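Side-chain contacts in rhizobiales Sp. Pch2 (Marine metagenome, PDB 6PB3), which probably uses ATP to remodel HORMA domain proteins as a TRIP13-like AAA+ ATPase, thereby regulating bacterial cGAS-like enzymes in bacteriophage immunity: residues Y17-V20 against D21-E24; D210-V213 against R214-A218; R225-D228 against A229-R232; G243-G246 against S247-E250. One frame throughout, in Å; residues are numbered along the deposited sequence.

Interaction 1 (Y17-V20 against D21-E24); sequences YPDV and DARE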
# COMPACT_ATOMS: atom_id res chain seq x y z
N TYR A 17 -19.78 25.64 32.79
CA TYR A 17 -18.55 25.90 33.52
C TYR A 17 -18.64 27.22 34.27
O TYR A 17 -19.35 28.14 33.84
CB TYR A 17 -17.35 25.93 32.57
CG TYR A 17 -17.20 24.66 31.77
CD1 TYR A 17 -16.58 23.55 32.32
CD2 TYR A 17 -17.67 24.57 30.47
CE1 TYR A 17 -16.43 22.38 31.59
CE2 TYR A 17 -17.52 23.41 29.74
CZ TYR A 17 -16.92 22.31 30.31
OH TYR A 17 -16.77 21.14 29.58
N PRO A 18 -17.93 27.35 35.40
CA PRO A 18 -17.05 26.37 36.03
C PRO A 18 -17.75 25.15 36.63
O PRO A 18 -18.92 25.19 37.01
CB PRO A 18 -16.38 27.19 37.16
CG PRO A 18 -16.65 28.61 36.85
CD PRO A 18 -17.93 28.64 36.10
N ASP A 19 -16.98 24.07 36.76
CA ASP A 19 -17.46 22.80 37.28
C ASP A 19 -16.35 22.15 38.11
O ASP A 19 -15.22 22.03 37.63
CB ASP A 19 -17.88 21.88 36.13
CG ASP A 19 -18.63 20.67 36.60
OD1 ASP A 19 -18.06 19.88 37.39
OD2 ASP A 19 -19.79 20.52 36.19
N VAL A 20 -16.70 21.73 39.34
CA VAL A 20 -15.75 21.07 40.24
C VAL A 20 -15.20 19.79 39.60
O VAL A 20 -14.01 19.47 39.75
CB VAL A 20 -16.40 20.75 41.60
CG1 VAL A 20 -16.41 21.96 42.54
CG2 VAL A 20 -17.81 20.22 41.39
N ASP A 21 -16.06 19.02 38.93
CA ASP A 21 -15.63 17.76 38.35
C ASP A 21 -14.74 18.00 37.14
O ASP A 21 -13.75 17.28 36.94
CB ASP A 21 -16.84 16.90 37.98
CG ASP A 21 -16.45 15.47 37.56
OD1 ASP A 21 -15.55 14.87 38.19
OD2 ASP A 21 -17.07 14.95 36.61
N ALA A 22 -15.06 19.00 36.32
CA ALA A 22 -14.16 19.32 35.21
C ALA A 22 -12.79 19.74 35.74
O ALA A 22 -11.76 19.29 35.23
CB ALA A 22 -14.77 20.41 34.32
N ARG A 23 -12.77 20.59 36.77
CA ARG A 23 -11.50 21.03 37.33
C ARG A 23 -10.69 19.83 37.82
O ARG A 23 -9.48 19.74 37.56
CB ARG A 23 -11.74 22.02 38.48
CG ARG A 23 -10.51 22.89 38.82
CD ARG A 23 -9.97 22.58 40.21
NE ARG A 23 -8.70 23.26 40.48
CZ ARG A 23 -7.97 23.09 41.59
NH1 ARG A 23 -8.39 22.28 42.55
NH2 ARG A 23 -6.82 23.74 41.74
N GLU A 24 -11.34 18.90 38.52
CA GLU A 24 -10.66 17.71 39.01
C GLU A 24 -10.10 16.89 37.85
O GLU A 24 -8.93 16.49 37.87
CB GLU A 24 -11.63 16.87 39.85
CG GLU A 24 -10.97 15.99 40.88
CD GLU A 24 -11.94 15.59 41.98
OE1 GLU A 24 -13.02 16.22 42.07
OE2 GLU A 24 -11.64 14.66 42.75

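Interaction 2 (D210-V213 against R214-A218); sequences DPAV and RRRAA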
# COMPACT_ATOMS: atom_id res chain seq x y z
N ASP A 210 -10.91 17.07 6.26
CA ASP A 210 -11.07 17.74 4.98
C ASP A 210 -10.20 19.00 4.94
O ASP A 210 -10.10 19.72 5.95
CB ASP A 210 -12.53 18.09 4.74
CG ASP A 210 -12.76 18.62 3.33
OD1 ASP A 210 -12.38 19.78 3.03
OD2 ASP A 210 -13.30 17.86 2.50
N PRO A 211 -9.54 19.28 3.82
CA PRO A 211 -8.65 20.46 3.75
C PRO A 211 -9.36 21.77 4.03
O PRO A 211 -8.78 22.68 4.64
CB PRO A 211 -8.13 20.42 2.31
CG PRO A 211 -8.35 19.00 1.87
CD PRO A 211 -9.54 18.49 2.58
N ALA A 212 -10.61 21.89 3.58
CA ALA A 212 -11.38 23.11 3.83
C ALA A 212 -11.72 23.28 5.30
O ALA A 212 -11.99 24.41 5.75
CB ALA A 212 -12.63 23.10 2.96
N VAL A 213 -11.69 22.19 6.07
CA VAL A 213 -11.78 22.32 7.52
C VAL A 213 -10.43 22.70 8.10
O VAL A 213 -10.33 23.61 8.92
CB VAL A 213 -12.32 21.02 8.14
CG1 VAL A 213 -12.07 21.00 9.65
CG2 VAL A 213 -13.80 20.87 7.84
N ARG A 214 -9.37 22.02 7.65
CA ARG A 214 -8.05 22.23 8.24
C ARG A 214 -7.60 23.68 8.09
O ARG A 214 -7.08 24.28 9.04
CB ARG A 214 -7.04 21.30 7.57
CG ARG A 214 -6.05 20.71 8.52
CD ARG A 214 -5.01 19.91 7.80
NE ARG A 214 -5.59 18.95 6.87
CZ ARG A 214 -4.85 18.16 6.10
NH1 ARG A 214 -3.53 18.24 6.19
NH2 ARG A 214 -5.41 17.31 5.24
N ARG A 215 -7.81 24.26 6.91
CA ARG A 215 -7.28 25.59 6.63
C ARG A 215 -8.00 26.67 7.42
O ARG A 215 -7.46 27.78 7.53
CB ARG A 215 -7.37 25.88 5.13
CG ARG A 215 -8.76 26.22 4.61
CD ARG A 215 -8.70 26.52 3.08
NE ARG A 215 -9.98 27.03 2.57
CZ ARG A 215 -10.76 26.37 1.72
NH1 ARG A 215 -10.39 25.18 1.25
NH2 ARG A 215 -11.90 26.92 1.31
N ARG A 216 -9.16 26.38 7.99
CA ARG A 216 -9.89 27.33 8.82
C ARG A 216 -9.52 27.28 10.30
O ARG A 216 -9.91 28.19 11.04
CB ARG A 216 -11.39 27.09 8.68
CG ARG A 216 -11.94 27.58 7.34
CD ARG A 216 -13.38 27.17 7.15
NE ARG A 216 -14.01 27.89 6.03
CZ ARG A 216 -13.89 27.55 4.75
NH1 ARG A 216 -13.13 26.51 4.40
NH2 ARG A 216 -14.52 28.25 3.81
N ALA A 217 -8.77 26.28 10.75
CA ALA A 217 -8.37 26.23 12.15
C ALA A 217 -7.60 27.49 12.52
O ALA A 217 -6.63 27.87 11.85
CB ALA A 217 -7.52 24.98 12.43
N ALA A 218 -8.05 28.16 13.58
CA ALA A 218 -7.28 29.25 14.14
C ALA A 218 -6.02 28.72 14.77
O ALA A 218 -4.96 29.35 14.69
CB ALA A 218 -8.10 30.01 15.18

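Interaction 3 (R225-D228 against A229-R232); sequences RPND and AQRR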
# COMPACT_ATOMS: atom_id res chain seq x y z
N ARG A 225 4.25 12.14 20.76
CA ARG A 225 4.88 11.38 21.83
C ARG A 225 5.52 12.34 22.83
O ARG A 225 6.21 13.28 22.42
CB ARG A 225 5.89 10.41 21.22
CG ARG A 225 5.18 9.41 20.28
CD ARG A 225 6.04 8.30 19.69
NE ARG A 225 5.25 7.50 18.76
CZ ARG A 225 4.95 6.21 18.91
NH1 ARG A 225 5.40 5.53 19.95
NH2 ARG A 225 4.19 5.59 18.01
N PRO A 226 5.29 12.17 24.13
CA PRO A 226 5.82 13.13 25.10
C PRO A 226 7.33 13.18 25.07
O PRO A 226 8.01 12.15 24.93
CB PRO A 226 5.31 12.59 26.45
CG PRO A 226 5.01 11.17 26.20
CD PRO A 226 4.51 11.12 24.78
N ASN A 227 7.86 14.40 25.17
CA ASN A 227 9.30 14.59 25.24
C ASN A 227 9.77 14.33 26.67
O ASN A 227 8.97 14.01 27.56
CB ASN A 227 9.68 15.99 24.75
CG ASN A 227 9.04 17.10 25.57
OD1 ASN A 227 8.83 16.97 26.78
ND2 ASN A 227 8.73 18.21 24.92
N ASP A 228 11.07 14.49 26.90
CA ASP A 228 11.62 14.12 28.20
C ASP A 228 10.97 14.91 29.33
O ASP A 228 10.67 14.34 30.39
CB ASP A 228 13.14 14.30 28.20
CG ASP A 228 13.83 13.38 27.19
OD1 ASP A 228 13.30 13.23 26.06
OD2 ASP A 228 14.89 12.81 27.53
N ALA A 229 10.71 16.20 29.12
CA ALA A 229 10.07 17.00 30.16
C ALA A 229 8.66 16.49 30.44
O ALA A 229 8.25 16.35 31.59
CB ALA A 229 10.05 18.48 29.78
N GLN A 230 7.90 16.21 29.38
CA GLN A 230 6.54 15.72 29.56
C GLN A 230 6.52 14.34 30.22
O GLN A 230 5.66 14.07 31.07
CB GLN A 230 5.79 15.69 28.23
CG GLN A 230 5.59 17.11 27.68
CD GLN A 230 5.19 17.13 26.22
OE1 GLN A 230 5.75 16.40 25.39
NE2 GLN A 230 4.22 17.96 25.89
N ARG A 231 7.46 13.47 29.85
CA ARG A 231 7.53 12.17 30.51
C ARG A 231 7.91 12.34 31.97
O ARG A 231 7.37 11.65 32.85
CB ARG A 231 8.52 11.25 29.79
CG ARG A 231 8.12 10.97 28.35
CD ARG A 231 8.78 9.71 27.82
NE ARG A 231 10.23 9.76 27.98
CZ ARG A 231 11.02 10.52 27.23
NH1 ARG A 231 10.50 11.30 26.28
NH2 ARG A 231 12.33 10.51 27.43
N ARG A 232 8.83 13.26 32.26
CA ARG A 232 9.20 13.55 33.64
C ARG A 232 8.00 14.00 34.46
O ARG A 232 7.82 13.56 35.60
CB ARG A 232 10.30 14.61 33.67
CG ARG A 232 11.10 14.64 34.97
CD ARG A 232 12.09 15.80 35.00
NE ARG A 232 12.37 16.31 33.66
CZ ARG A 232 13.43 15.96 32.94
NH1 ARG A 232 14.31 15.10 33.42
NH2 ARG A 232 13.60 16.48 31.73

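Interaction 4 (G243-G246 against S247-E250); sequences GVTG and SQIE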
# COMPACT_ATOMS: atom_id res chain seq x y z
N GLY A 243 8.54 8.00 47.59
CA GLY A 243 9.94 7.89 47.95
C GLY A 243 10.87 7.58 46.80
O GLY A 243 12.06 7.33 47.02
N VAL A 244 10.36 7.58 45.57
CA VAL A 244 11.21 7.41 44.40
C VAL A 244 12.11 8.63 44.24
O VAL A 244 11.63 9.77 44.20
CB VAL A 244 10.35 7.19 43.14
CG1 VAL A 244 11.22 7.26 41.90
CG2 VAL A 244 9.64 5.85 43.23
N THR A 245 13.42 8.39 44.13
CA THR A 245 14.37 9.48 44.02
C THR A 245 14.26 10.14 42.64
O THR A 245 13.67 9.60 41.70
CB THR A 245 15.80 9.00 44.25
OG1 THR A 245 16.29 8.33 43.08
CG2 THR A 245 15.86 8.05 45.44
N GLY A 246 14.85 11.33 42.54
CA GLY A 246 14.93 11.98 41.24
C GLY A 246 15.81 11.22 40.27
O GLY A 246 15.53 11.16 39.07
N SER A 247 16.87 10.60 40.79
CA SER A 247 17.74 9.79 39.95
C SER A 247 16.99 8.58 39.40
O SER A 247 17.15 8.21 38.23
CB SER A 247 18.97 9.37 40.75
OG SER A 247 19.94 8.76 39.92
N GLN A 248 16.14 7.96 40.23
CA GLN A 248 15.32 6.86 39.75
C GLN A 248 14.24 7.33 38.78
O GLN A 248 13.90 6.60 37.84
CB GLN A 248 14.70 6.13 40.95
CG GLN A 248 15.73 5.38 41.82
CD GLN A 248 15.20 4.96 43.18
OE1 GLN A 248 14.29 5.59 43.73
NE2 GLN A 248 15.76 3.89 43.74
N ILE A 249 13.73 8.54 38.96
CA ILE A 249 12.78 9.09 38.00
C ILE A 249 13.44 9.27 36.64
O ILE A 249 12.85 8.97 35.60
CB ILE A 249 12.17 10.40 38.53
CG1 ILE A 249 11.16 10.08 39.63
CG2 ILE A 249 11.55 11.19 37.39
CD1 ILE A 249 10.49 11.28 40.25
N GLU A 250 14.68 9.75 36.63
CA GLU A 250 15.37 9.98 35.36
C GLU A 250 15.59 8.67 34.62
O GLU A 250 15.52 8.63 33.38
CB GLU A 250 16.69 10.70 35.61
CG GLU A 250 16.51 12.13 36.07
CD GLU A 250 15.61 12.92 35.14
OE1 GLU A 250 15.82 12.88 33.91
OE2 GLU A 250 14.67 13.58 35.65

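Interaction 1 (Y17-V20 against D21-E24)
Asp19 accepts from two backbone amides of the turn that follows it, both through a single carboxylate oxygen. Asp21 N lies 2.7 Å from Asp19 OD1 and meets it nearly in line with the C-O bond, although the N-H itself is bent (134°). Ala22 N, 3.3 Å from the same Asp19 OD1, adds a weak second bond. With CG anti to the backbone N and beside the carbonyl carbon (chi1 -169°), the Asp19 carboxylate is turned forward, toward the amides of the next two residues. The backbone of Asp19 is held as well, its N donating to Asp96 OD1 of helix 95-102. These bonds make Asp19 the N-cap of helix 20-28, and its negative charge is probably favoured beside the positive end of the helix dipole. The backbone bonds of the first helical turn begin here: Arg23 N reaches Asp19 O at 3.0 Å, and Glu24 N reaches Val20 O at the same distance of 3.0 Å. Among apolar contacts, Ala22 CB sits at the edge of the Tyr17 ring, in its plane, 3.8 Å from Tyr17 CE1. Asp19 CB also touches this methyl, at 3.9 Å from Ala22 CB. The Tyr17 ring packs on Ile106 and Leu108 of strand 105-111, while Tyr17 OH is hydrogen-bonded to Glu92 O. As for charge, the Asp19 and Asp21 side chains run side by side and point the same way, with carboxylate planes 57° apart. Asp19 OD1 and Asp21 OD2 stay 5.1 Å apart, and Asp21 OD2 has a long, weak ion pair with Arg25.

Interaction 2 (D210-V213 against R214-A218)
Arg216 places CG beside its backbone N (chi1 -74°), and from there its chain runs extended to NE, back along helix 211-214 to the Ala212 carbonyl. Arg215 instead sets CG between its backbone N and carbonyl carbon (chi1 76°); equally extended, it lays one guanidinium face over Ala212 CA, with Arg215 NH1 3.5 Å from Ala212 CA. Both arginines thus fold over Ala212, in a short helix that Asp210 caps at its N-terminus and that a type I turn, Arg214 to Ala217, carries on toward strand 219-223 of the AAA+ core. Asp210 OD1 takes Ala212 N at 2.8 Å through its anti lone pair, while Asp210 O accepts from both Val213 N and Arg214 N. The contact also meets a second subunit: Arg215 packs on Thr88 of that subunit, a residue of its probable P-loop, and its side chain comes within about 4 Å of a bound sulfate, consistent with an arginine-finger position. Arg216 NE is salt-bridged to Asp188 of helix 179-192. Arg216 NH1 lies 3.1 Å above the Arg215 guanidinium plane, offset toward its rim, and donates to Ala212 O at 2.7 Å, this oxygen being only 10° out of the Arg216 guanidinium plane.

Interaction 3 (R225-D228 against A229-R232)
The guanidinium of Arg231, a buried residue, doubles back over the start of its own helix to reach both Pro226 and Asp228. A bend at chi3 (-54°) turns the chain, and Arg231 NH1 donates to Pro226 O at 3.0 Å, that oxygen lying in the guanidinium plane. Asp228 CA covers one face of the group. The Asp228 carboxylate runs alongside, its plane 73° from the guanidinium, and its salt bridge is weakly bonded: Asp228 OD1 is 3.2 Å from Arg231 NH2. Asn227 and Gln230 form a capping box at the N-terminus of helix 228-239. Gln230 N meets Asn227 OD1 at 2.9 Å, nearly along the C=O axis; in return Gln230 OE1 takes Asn227 N, also at 2.9 Å, in its amide plane and on a lone pair. The two side chains cross at about a right angle. Beneath the box Pro226 CB packs on Gln230 CB at 3.6 Å and on Arg231 CG at 3.8 Å. Arg231 NH2 also donates to Val253 O of helix 246-255. Pro226 leans on Phe268 and Leu271 of helix 268-283, and Gln230 on Thr34 and His35 of helix 33-47, so this cap, just after strand 219-223, sits where several helices meet.

Interaction 4 (G243-G246 against S247-E250)
Gln248 and Thr245 cross obliquely, each side chain reaching the other's backbone amide. The Gln248 chain, extended beyond CG, leans back toward the loop and brings OE1 to Thr245 N at 3.0 Å; that N-H points almost straight at the oxygen (167°) but approaches tilted 25° from the plane of the Gln248 carbonyl. In the other direction Gln248 N donates to Thr245 OG1 at 2.9 Å. The hydroxyl is placed for this by a chi1 of 78°, which sets OG1 between the backbone N and the carbonyl carbon of Thr245 and turns CG2 toward the amide, 3.4 Å from Gln248 OE1. This reciprocal pair is a capping box, with Thr245 as N-cap of helix 246-255. On its inner flank Val244 slants across both Gln248 and Ile249. Its CG1 branch does the touching, at 3.6 Å from Ile249 CG1 and 3.8 Å from Gln248 CB. Val244 also packs on Leu239, and Ile249 on Ile235 and Thr236, so both lean on helix 228-239. The first helical backbone bonds follow, Ile249 N to Thr245 O and Glu250 N to Gly246 O, each at 2.9 Å. At this surface site the cap works through a neutral hydroxyl and a neutral amide, so the two bonds that close the box should depend little on ionisation, while the adjoining valine and isoleucine add apolar packing.

In the fold
All four contacts cap the N-terminus of a helix, but in different surroundings. Interactions 1, 2 and 3 are partly buried; interaction 4 is on the surface. Interactions 1 and 2 cap with an aspartate carboxylate and lie on opposite sides of the chain's centre, their centres 30 Å apart; interaction 2 adjoins a second subunit and a bound sulfate, whereas no other chain touches interactions 1 and 4. Interactions 3 and 4 each have a capping box, Asn-Gln in one and Thr-Gln in the other, though 225-232 adds a buried arginine. They belong to successive helices, 228-239 and 246-255, with centres 15 Å apart, joined by the salt bridge from Arg232 NH1 to Glu250 OE2 (2.7 Å).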